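Local coordinates for protein uronate isomerase (Caulobacter crescentus, PDB 2Q01) that catalyses the interconversion of D-glucuronate and D-fructuronate, and of D-galacturonate and D-tagaturonate, in the metabolism of uronic acids, at residues 10-15 against 20-25; 29-34 against 453-458. All blocks are in the same frame, centred on the assembly; numbering follows the deposited sequence.

Contact 1 of 2, residues 10-15 against 20-25; sequences HEDRLF and ATRSYA
Arg22 reaches back from its helix to the loop before it, and its NH2 donates a hydrogen bond to the backbone O of Phe15, 3.2 Å away. The bond is fairly straight (154° at the hydrogen), but the donor stands above the carbonyl plane rather than on a lone pair. With CG anti to the backbone N (chi1 173°) and a bend at chi3, the long arginine chain brings its guanidinium against the loop, where Asp12 O lies over one face, toward the rim. Asp12 OD1 is 4.3 Å from Arg22 NH1 and well out of the guanidinium plane, an approach of charges only; a water bridges the two instead, donating to OD1 and accepting from NH1. The salt bridge of Asp12 is with Arg26, one helical turn after Arg22. Two overlapping beta turns, His10 to Arg13 and Asp12 to Phe15, fold this N-terminal arm against helix 19-30 at a subunit interface: Ala445 O and His447 NE2 of the second subunit also take hydrogen bonds from Arg22. The apolar part of the contact is Phe15 against Ala25, on the ring face opposite Arg13 O. Ala25 CB forms an off-centre CH-pi contact, 4.1 Å from the ring centroid, and a methyl is small enough to let the aromatic ring lie close to the helix.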
ATOM      1  N   HIS B  10      15.788   0.990 -26.827  1.00 37.76           N
ATOM      2  CA  HIS B  10      16.955   0.230 -26.365  1.00 41.16           C
ATOM      3  C   HIS B  10      16.658  -1.246 -26.126  1.00 42.13           C
ATOM      4  O   HIS B  10      15.546  -1.604 -25.750  1.00 50.53           O
ATOM      5  CB  HIS B  10      17.496   0.864 -25.087  1.00 36.92           C
ATOM      6  CG  HIS B  10      18.937   0.556 -24.810  1.00 54.68           C
ATOM      7  ND1 HIS B  10      19.339  -0.549 -24.093  1.00 57.14           N
ATOM      8  CD2 HIS B  10      20.068   1.229 -25.126  1.00 54.04           C
ATOM      9  CE1 HIS B  10      20.655  -0.552 -23.989  1.00 57.90           C
ATOM     10  NE2 HIS B  10      21.122   0.517 -24.607  1.00 65.24           N
ATOM     11  N   GLU B  11      17.666  -2.089 -26.343  1.00 53.16           N
ATOM     12  CA  GLU B  11      17.544  -3.545 -26.193  1.00 52.83           C
ATOM     13  C   GLU B  11      17.343  -3.961 -24.744  1.00 49.74           C
ATOM     14  O   GLU B  11      16.741  -4.996 -24.476  1.00 42.78           O
ATOM     15  CB  GLU B  11      18.802  -4.254 -26.698  1.00 56.91           C
ATOM     16  CG  GLU B  11      19.203  -3.983 -28.137  1.00 84.68           C
ATOM     17  CD  GLU B  11      20.516  -4.666 -28.505  1.00 97.42           C
ATOM     18  OE1 GLU B  11      20.825  -4.754 -29.713  1.00 91.58           O
ATOM     19  OE2 GLU B  11      21.239  -5.118 -27.588  1.00 98.50           O
ATOM     20  N   ASP B  12      17.877  -3.160 -23.823  1.00 48.30           N
ATOM     21  CA  ASP B  12      17.894  -3.485 -22.400  1.00 43.34           C
ATOM     22  C   ASP B  12      16.859  -2.705 -21.603  1.00 36.13           C
ATOM     23  O   ASP B  12      17.038  -2.482 -20.409  1.00 50.63           O
ATOM     24  CB  ASP B  12      19.283  -3.221 -21.816  1.00 49.08           C
ATOM     25  CG  ASP B  12      20.314  -4.239 -22.260  1.00 55.43           C
ATOM     26  OD1 ASP B  12      21.499  -3.859 -22.337  1.00 52.69           O
ATOM     27  OD2 ASP B  12      19.951  -5.410 -22.522  1.00 53.25           O
ATOM     28  N   ARG B  13      15.786  -2.289 -22.267  1.00 39.71           N
ATOM     29  CA  ARG B  13      14.704  -1.554 -21.620  1.00 41.86           C
ATOM     30  C   ARG B  13      14.017  -2.404 -20.548  1.00 44.56           C
ATOM     31  O   ARG B  13      13.904  -3.626 -20.688  1.00 38.45           O
ATOM     32  CB  ARG B  13      13.688  -1.070 -22.660  1.00 38.04           C
ATOM     33  CG  ARG B  13      13.090  -2.181 -23.500  1.00 39.10           C
ATOM     34  CD  ARG B  13      12.169  -1.662 -24.580  1.00 32.76           C
ATOM     35  NE  ARG B  13      11.633  -2.748 -25.399  1.00 38.06           N
ATOM     36  CZ  ARG B  13      12.256  -3.287 -26.443  1.00 45.99           C
ATOM     37  NH1 ARG B  13      13.451  -2.848 -26.817  1.00 51.37           N
ATOM     38  NH2 ARG B  13      11.684  -4.272 -27.118  1.00 41.56           N
ATOM     39  N   LEU B  14      13.600  -1.745 -19.465  1.00 41.39           N
ATOM     40  CA  LEU B  14      12.874  -2.374 -18.340  1.00 47.10           C
ATOM     41  C   LEU B  14      13.705  -3.296 -17.424  1.00 44.11           C
ATOM     42  O   LEU B  14      13.221  -3.734 -16.378  1.00 49.84           O
ATOM     43  CB  LEU B  14      11.564  -3.059 -18.803  1.00 37.34           C
ATOM     44  CG  LEU B  14      10.620  -2.278 -19.741  1.00 29.41           C
ATOM     45  CD1 LEU B  14       9.539  -3.168 -20.305  1.00 40.23           C
ATOM     46  CD2 LEU B  14      10.012  -1.078 -19.065  1.00 33.10           C
ATOM     47  N   PHE B  15      14.949  -3.581 -17.810  1.00 42.34           N
ATOM     48  CA  PHE B  15      15.877  -4.328 -16.955  1.00 34.29           C
ATOM     49  C   PHE B  15      16.496  -3.354 -15.960  1.00 35.28           C
ATOM     50  O   PHE B  15      16.657  -2.176 -16.287  1.00 29.90           O
ATOM     51  CB  PHE B  15      16.985  -4.999 -17.782  1.00 39.01           C
ATOM     52  CG  PHE B  15      16.485  -5.986 -18.800  1.00 39.16           C
ATOM     53  CD1 PHE B  15      15.334  -6.750 -18.570  1.00 34.75           C
ATOM     54  CD2 PHE B  15      17.181  -6.167 -19.991  1.00 26.15           C
ATOM     55  CE1 PHE B  15      14.876  -7.658 -19.520  1.00 26.02           C
ATOM     56  CE2 PHE B  15      16.735  -7.081 -20.954  1.00 35.44           C
ATOM     57  CZ  PHE B  15      15.580  -7.826 -20.721  1.00 34.14           C
ATOM     58  N   ALA B  20      25.087  -6.614 -12.913  1.00 31.22           N
ATOM     59  CA  ALA B  20      24.988  -8.040 -12.576  1.00 38.37           C
ATOM     60  C   ALA B  20      23.549  -8.551 -12.686  1.00 45.55           C
ATOM     61  O   ALA B  20      23.315  -9.643 -13.215  1.00 51.62           O
ATOM     62  CB  ALA B  20      25.545  -8.313 -11.184  1.00 43.54           C
ATOM     63  N   THR B  21      22.601  -7.755 -12.188  1.00 41.05           N
ATOM     64  CA  THR B  21      21.176  -8.074 -12.267  1.00 37.81           C
ATOM     65  C   THR B  21      20.686  -8.000 -13.716  1.00 41.20           C
ATOM     66  O   THR B  21      20.029  -8.924 -14.204  1.00 34.28           O
ATOM     67  CB  THR B  21      20.338  -7.152 -11.356  1.00 40.63           C
ATOM     68  OG1 THR B  21      20.912  -7.131 -10.045  1.00 47.67           O
ATOM     69  CG2 THR B  21      18.909  -7.651 -11.246  1.00 44.95           C
ATOM     70  N   ARG B  22      21.052  -6.915 -14.400  1.00 31.20           N
ATOM     71  CA  ARG B  22      20.703  -6.683 -15.801  1.00 24.87           C
ATOM     72  C   ARG B  22      21.103  -7.828 -16.720  1.00 27.71           C
ATOM     73  O   ARG B  22      20.349  -8.195 -17.625  1.00 37.92           O
ATOM     74  CB  ARG B  22      21.334  -5.367 -16.278  1.00 32.77           C
ATOM     75  CG  ARG B  22      21.212  -5.067 -17.768  1.00 18.07           C
ATOM     76  CD  ARG B  22      21.529  -3.609 -18.058  1.00 23.76           C
ATOM     77  NE  ARG B  22      20.415  -2.746 -17.679  1.00 31.41           N
ATOM     78  CZ  ARG B  22      20.154  -1.558 -18.218  1.00 40.10           C
ATOM     79  NH1 ARG B  22      20.929  -1.067 -19.178  1.00 39.62           N
ATOM     80  NH2 ARG B  22      19.106  -0.860 -17.797  1.00 35.01           N
ATOM     81  N   SER B  23      22.277  -8.406 -16.470  1.00 27.98           N
ATOM     82  CA  SER B  23      22.787  -9.475 -17.315  0.50 23.96           C
ATOM     83  C   SER B  23      22.100 -10.811 -17.067  1.00 30.87           C
ATOM     84  O   SER B  23      21.982 -11.621 -17.986  1.00 42.87           O
ATOM     85  CB  SER B  23      24.296  -9.618 -17.179  0.50 28.06           C
ATOM     86  OG  SER B  23      24.796 -10.343 -18.285  0.50 43.03           O
ATOM     87  N   TYR B  24      21.653 -11.040 -15.829  1.00 35.33           N
ATOM     88  CA  TYR B  24      20.800 -12.201 -15.531  1.00 36.37           C
ATOM     89  C   TYR B  24      19.447 -12.012 -16.233  1.00 41.94           C
ATOM     90  O   TYR B  24      18.927 -12.938 -16.861  1.00 47.10           O
ATOM     91  CB  TYR B  24      20.559 -12.372 -14.029  1.00 31.97           C
ATOM     92  CG  TYR B  24      21.668 -13.023 -13.221  1.00 36.94           C
ATOM     93  CD1 TYR B  24      22.150 -12.409 -12.066  1.00 41.30           C
ATOM     94  CD2 TYR B  24      22.211 -14.260 -13.583  1.00 40.32           C
ATOM     95  CE1 TYR B  24      23.153 -12.990 -11.299  1.00 38.68           C
ATOM     96  CE2 TYR B  24      23.222 -14.852 -12.820  1.00 39.14           C
ATOM     97  CZ  TYR B  24      23.686 -14.207 -11.677  1.00 50.99           C
ATOM     98  OH  TYR B  24      24.678 -14.763 -10.902  1.00 49.63           O
ATOM     99  N   ALA B  25      18.906 -10.796 -16.127  1.00 41.66           N
ATOM    100  CA  ALA B  25      17.637 -10.404 -16.744  1.00 39.82           C
ATOM    101  C   ALA B  25      17.644 -10.614 -18.248  1.00 37.12           C
ATOM    102  O   ALA B  25      16.749 -11.266 -18.789  1.00 45.82           O
ATOM    103  CB  ALA B  25      17.313  -8.948 -16.407  1.00 36.91           C
TER
HETATM  104  O   HOH W   1      23.260  -2.070 -20.722  1.00 33.73           O

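Contact 2 of 2, residues 29-34 against 453-458; sequences YALVKD and EAEELI
The chain leaving helix 19-30 packs here on helix 451-469, which is remote in sequence, in a metallo-dependent hydrolase superfamily protein of TIM-barrel type. The join is apolar, with no hydrogen bond between residues 29-34 and 453-458. Leu31 and Val32, adjacent in the chain, both touch Ile458.

Leu31 extends its CD2 methyl toward the helix, 3.6 Å from the backbone O of Glu455 and 3.8 Å from Glu455 CB. The two side chains cross at about a right angle, and the leucine touches the glutamate at CB and CG, while the carboxylate extends beyond. A glutamate suits this partly exposed border, since its methylenes can pack while its charged end lies farther out. The same Leu31 CD2 also reaches Ile458 CG2 at 4.0 Å.

Deeper in, Val32 meets Ile458, both beta-branched and buried. Ile458 CG1 is anti to the backbone N (chi1 -164°), which directs this branch at Val32, while CG2 lies against both Leu31 CD2 and Val32 CG2. Val32 also touches Val459 and Thr462 farther along the helix, and Arg433 of helix 425-445; Ile458 packs on Ser437 of that same helix. Glu453 and Glu456 instead form salt bridges with Arg5 and Arg111 of the third subunit. Val32 CG2 lies 3.8 Å from Ile458 CG1 and 3.4 Å from Ile458 O, a carbonyl oxygen that accepts a hydrogen bond from Thr462 OG1.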
ATOM      1  N   TYR B  29      15.347 -13.314 -20.344  1.00 30.19           N
ATOM      2  CA  TYR B  29      14.475 -12.757 -21.368  1.00 28.44           C
ATOM      3  C   TYR B  29      14.702 -13.370 -22.740  1.00 40.31           C
ATOM      4  O   TYR B  29      13.741 -13.628 -23.459  1.00 48.39           O
ATOM      5  CB  TYR B  29      14.640 -11.235 -21.411  1.00 37.93           C
ATOM      6  CG  TYR B  29      13.965 -10.542 -22.573  1.00 33.92           C
ATOM      7  CD1 TYR B  29      12.571 -10.480 -22.668  1.00 32.04           C
ATOM      8  CD2 TYR B  29      14.723  -9.930 -23.569  1.00 33.20           C
ATOM      9  CE1 TYR B  29      11.953  -9.837 -23.735  1.00 28.63           C
ATOM     10  CE2 TYR B  29      14.117  -9.288 -24.634  1.00 37.65           C
ATOM     11  CZ  TYR B  29      12.736  -9.238 -24.705  1.00 43.48           C
ATOM     12  OH  TYR B  29      12.146  -8.600 -25.764  1.00 56.54           O
ATOM     13  N   ALA B  30      15.969 -13.615 -23.081  1.00 49.95           N
ATOM     14  CA  ALA B  30      16.357 -14.288 -24.331  1.00 40.62           C
ATOM     15  C   ALA B  30      15.744 -15.689 -24.460  1.00 35.56           C
ATOM     16  O   ALA B  30      15.445 -16.152 -25.558  1.00 42.85           O
ATOM     17  CB  ALA B  30      17.871 -14.367 -24.429  1.00 41.35           C
ATOM     18  N   LEU B  31      15.532 -16.328 -23.315  1.00 37.72           N
ATOM     19  CA  LEU B  31      14.945 -17.654 -23.207  1.00 41.52           C
ATOM     20  C   LEU B  31      13.451 -17.652 -23.511  1.00 40.78           C
ATOM     21  O   LEU B  31      12.835 -18.709 -23.641  1.00 53.60           O
ATOM     22  CB  LEU B  31      15.138 -18.148 -21.772  1.00 30.60           C
ATOM     23  CG  LEU B  31      15.862 -19.450 -21.477  1.00 46.11           C
ATOM     24  CD1 LEU B  31      17.342 -19.315 -21.791  1.00 47.32           C
ATOM     25  CD2 LEU B  31      15.662 -19.765 -20.017  1.00 52.25           C
ATOM     26  N   VAL B  32      12.880 -16.459 -23.642  1.00 44.39           N
ATOM     27  CA  VAL B  32      11.441 -16.271 -23.554  1.00 39.79           C
ATOM     28  C   VAL B  32      10.860 -15.270 -24.582  1.00 47.65           C
ATOM     29  O   VAL B  32       9.672 -15.349 -24.926  1.00 48.92           O
ATOM     30  CB  VAL B  32      11.085 -15.940 -22.068  1.00 35.16           C
ATOM     31  CG1 VAL B  32      10.259 -14.702 -21.911  1.00 27.03           C
ATOM     32  CG2 VAL B  32      10.472 -17.151 -21.389  1.00 33.28           C
ATOM     33  N   LYS B  33      11.714 -14.386 -25.114  1.00 44.44           N
ATOM     34  CA  LYS B  33      11.294 -13.270 -25.989  1.00 41.01           C
ATOM     35  C   LYS B  33      10.609 -13.653 -27.298  1.00 39.82           C
ATOM     36  O   LYS B  33       9.848 -12.860 -27.860  1.00 41.05           O
ATOM     37  CB  LYS B  33      12.466 -12.322 -26.287  1.00 35.04           C
ATOM     38  CG  LYS B  33      13.559 -12.875 -27.188  1.00 41.48           C
ATOM     39  CD  LYS B  33      14.736 -11.916 -27.266  1.00 48.04           C
ATOM     40  CE  LYS B  33      15.984 -12.616 -27.792  1.00 65.16           C
ATOM     41  NZ  LYS B  33      17.233 -11.920 -27.357  1.00 60.64           N
ATOM     42  N   ASP B  34      10.887 -14.864 -27.771  1.00 40.24           N
ATOM     43  CA  ASP B  34      10.423 -15.321 -29.070  1.00 49.83           C
ATOM     44  C   ASP B  34       9.418 -16.460 -28.960  1.00 45.29           C
ATOM     45  O   ASP B  34       9.001 -17.016 -29.974  1.00 50.28           O
ATOM     46  CB  ASP B  34      11.615 -15.739 -29.941  1.00 57.60           C
ATOM     47  CG  ASP B  34      12.409 -14.550 -30.461  1.00 75.89           C
ATOM     48  OD1 ASP B  34      11.788 -13.603 -30.996  1.00 78.84           O
ATOM     49  OD2 ASP B  34      13.655 -14.567 -30.345  1.00 83.38           O
ATOM     50  N   GLU B 453      16.399 -22.506 -11.303  1.00 43.41           N
ATOM     51  CA  GLU B 453      14.995 -22.266 -10.964  1.00 40.18           C
ATOM     52  C   GLU B 453      14.398 -21.109 -11.768  1.00 42.75           C
ATOM     53  O   GLU B 453      13.273 -21.210 -12.255  1.00 53.18           O
ATOM     54  CB  GLU B 453      14.837 -21.993  -9.468  1.00 38.39           C
ATOM     55  CG  GLU B 453      15.335 -23.111  -8.559  1.00 40.61           C
ATOM     56  CD  GLU B 453      15.341 -22.724  -7.091  1.00 42.08           C
ATOM     57  OE1 GLU B 453      15.140 -23.617  -6.237  1.00 52.30           O
ATOM     58  OE2 GLU B 453      15.552 -21.531  -6.783  1.00 43.84           O
ATOM     59  N   ALA B 454      15.160 -20.028 -11.915  1.00 42.73           N
ATOM     60  CA  ALA B 454      14.722 -18.852 -12.678  1.00 39.21           C
ATOM     61  C   ALA B 454      14.509 -19.125 -14.164  1.00 37.74           C
ATOM     62  O   ALA B 454      13.563 -18.608 -14.764  1.00 48.22           O
ATOM     63  CB  ALA B 454      15.691 -17.721 -12.498  1.00 25.74           C
ATOM     64  N   GLU B 455      15.393 -19.934 -14.746  1.00 41.61           N
ATOM     65  CA  GLU B 455      15.293 -20.333 -16.149  1.00 41.42           C
ATOM     66  C   GLU B 455      14.066 -21.209 -16.405  1.00 42.93           C
ATOM     67  O   GLU B 455      13.462 -21.135 -17.477  1.00 44.86           O
ATOM     68  CB  GLU B 455      16.565 -21.057 -16.590  1.00 44.51           C
ATOM     69  CG  GLU B 455      17.769 -20.146 -16.808  1.00 67.51           C
ATOM     70  CD  GLU B 455      19.036 -20.895 -17.216  1.00 85.53           C
ATOM     71  OE1 GLU B 455      19.108 -22.131 -17.023  1.00 85.70           O
ATOM     72  OE2 GLU B 455      19.968 -20.235 -17.729  1.00 87.85           O
ATOM     73  N   GLU B 456      13.717 -22.041 -15.421  1.00 38.52           N
ATOM     74  CA  GLU B 456      12.485 -22.833 -15.453  1.00 48.78           C
ATOM     75  C   GLU B 456      11.268 -21.928 -15.308  1.00 45.75           C
ATOM     76  O   GLU B 456      10.316 -22.047 -16.074  1.00 45.05           O
ATOM     77  CB  GLU B 456      12.469 -23.874 -14.332  1.00 47.74           C
ATOM     78  CG  GLU B 456      13.202 -25.167 -14.639  1.00 70.24           C
ATOM     79  CD  GLU B 456      13.033 -26.216 -13.542  1.00 86.20           C
ATOM     80  OE1 GLU B 456      11.888 -26.425 -13.074  1.00 86.96           O
ATOM     81  OE2 GLU B 456      14.046 -26.839 -13.152  1.00 85.07           O
ATOM     82  N   LEU B 457      11.322 -21.018 -14.333  1.00 43.13           N
ATOM     83  CA  LEU B 457      10.198 -20.144 -14.000  1.00 39.62           C
ATOM     84  C   LEU B 457       9.807 -19.162 -15.079  1.00 35.70           C
ATOM     85  O   LEU B 457       8.624 -18.947 -15.302  1.00 50.21           O
ATOM     86  CB  LEU B 457      10.440 -19.394 -12.690  1.00 35.61           C
ATOM     87  CG  LEU B 457       9.949 -20.195 -11.487  1.00 43.51           C
ATOM     88  CD1 LEU B 457      10.473 -19.634 -10.193  1.00 27.89           C
ATOM     89  CD2 LEU B 457       8.438 -20.241 -11.481  1.00 44.27           C
ATOM     90  N   ILE B 458      10.793 -18.576 -15.748  1.00 34.90           N
ATOM     91  CA  ILE B 458      10.514 -17.605 -16.801  1.00 32.04           C
ATOM     92  C   ILE B 458       9.700 -18.225 -17.956  1.00 28.86           C
ATOM     93  O   ILE B 458       8.760 -17.607 -18.453  1.00 37.70           O
ATOM     94  CB  ILE B 458      11.805 -16.854 -17.267  1.00 28.89           C
ATOM     95  CG1 ILE B 458      11.462 -15.600 -18.071  1.00 31.19           C
ATOM     96  CG2 ILE B 458      12.747 -17.761 -18.048  1.00 29.77           C
ATOM     97  CD1 ILE B 458      10.959 -14.464 -17.257  1.00 44.42           C
TER

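Overall arrangement
Contacts 1 and 2 both involve helix 19-30 and come in series along the chain: in contact 1 the loop 10-15 packs on the first half of the helix, and in contact 2 the residues that follow it meet helix 451-469, more than 400 residues later. Their centres are about 13 Å apart, on the same side of the chain's centre, and they touch where Phe15 CZ lies 3.6 Å from Tyr29 CB. Helix 425-445 borders both. Helix 19-30 therefore connects the N-terminal arm to the C-terminal helices. The region also belongs to the three-chain assembly: contact 1 meets the second and third subunits, whereas contact 2 meets the third.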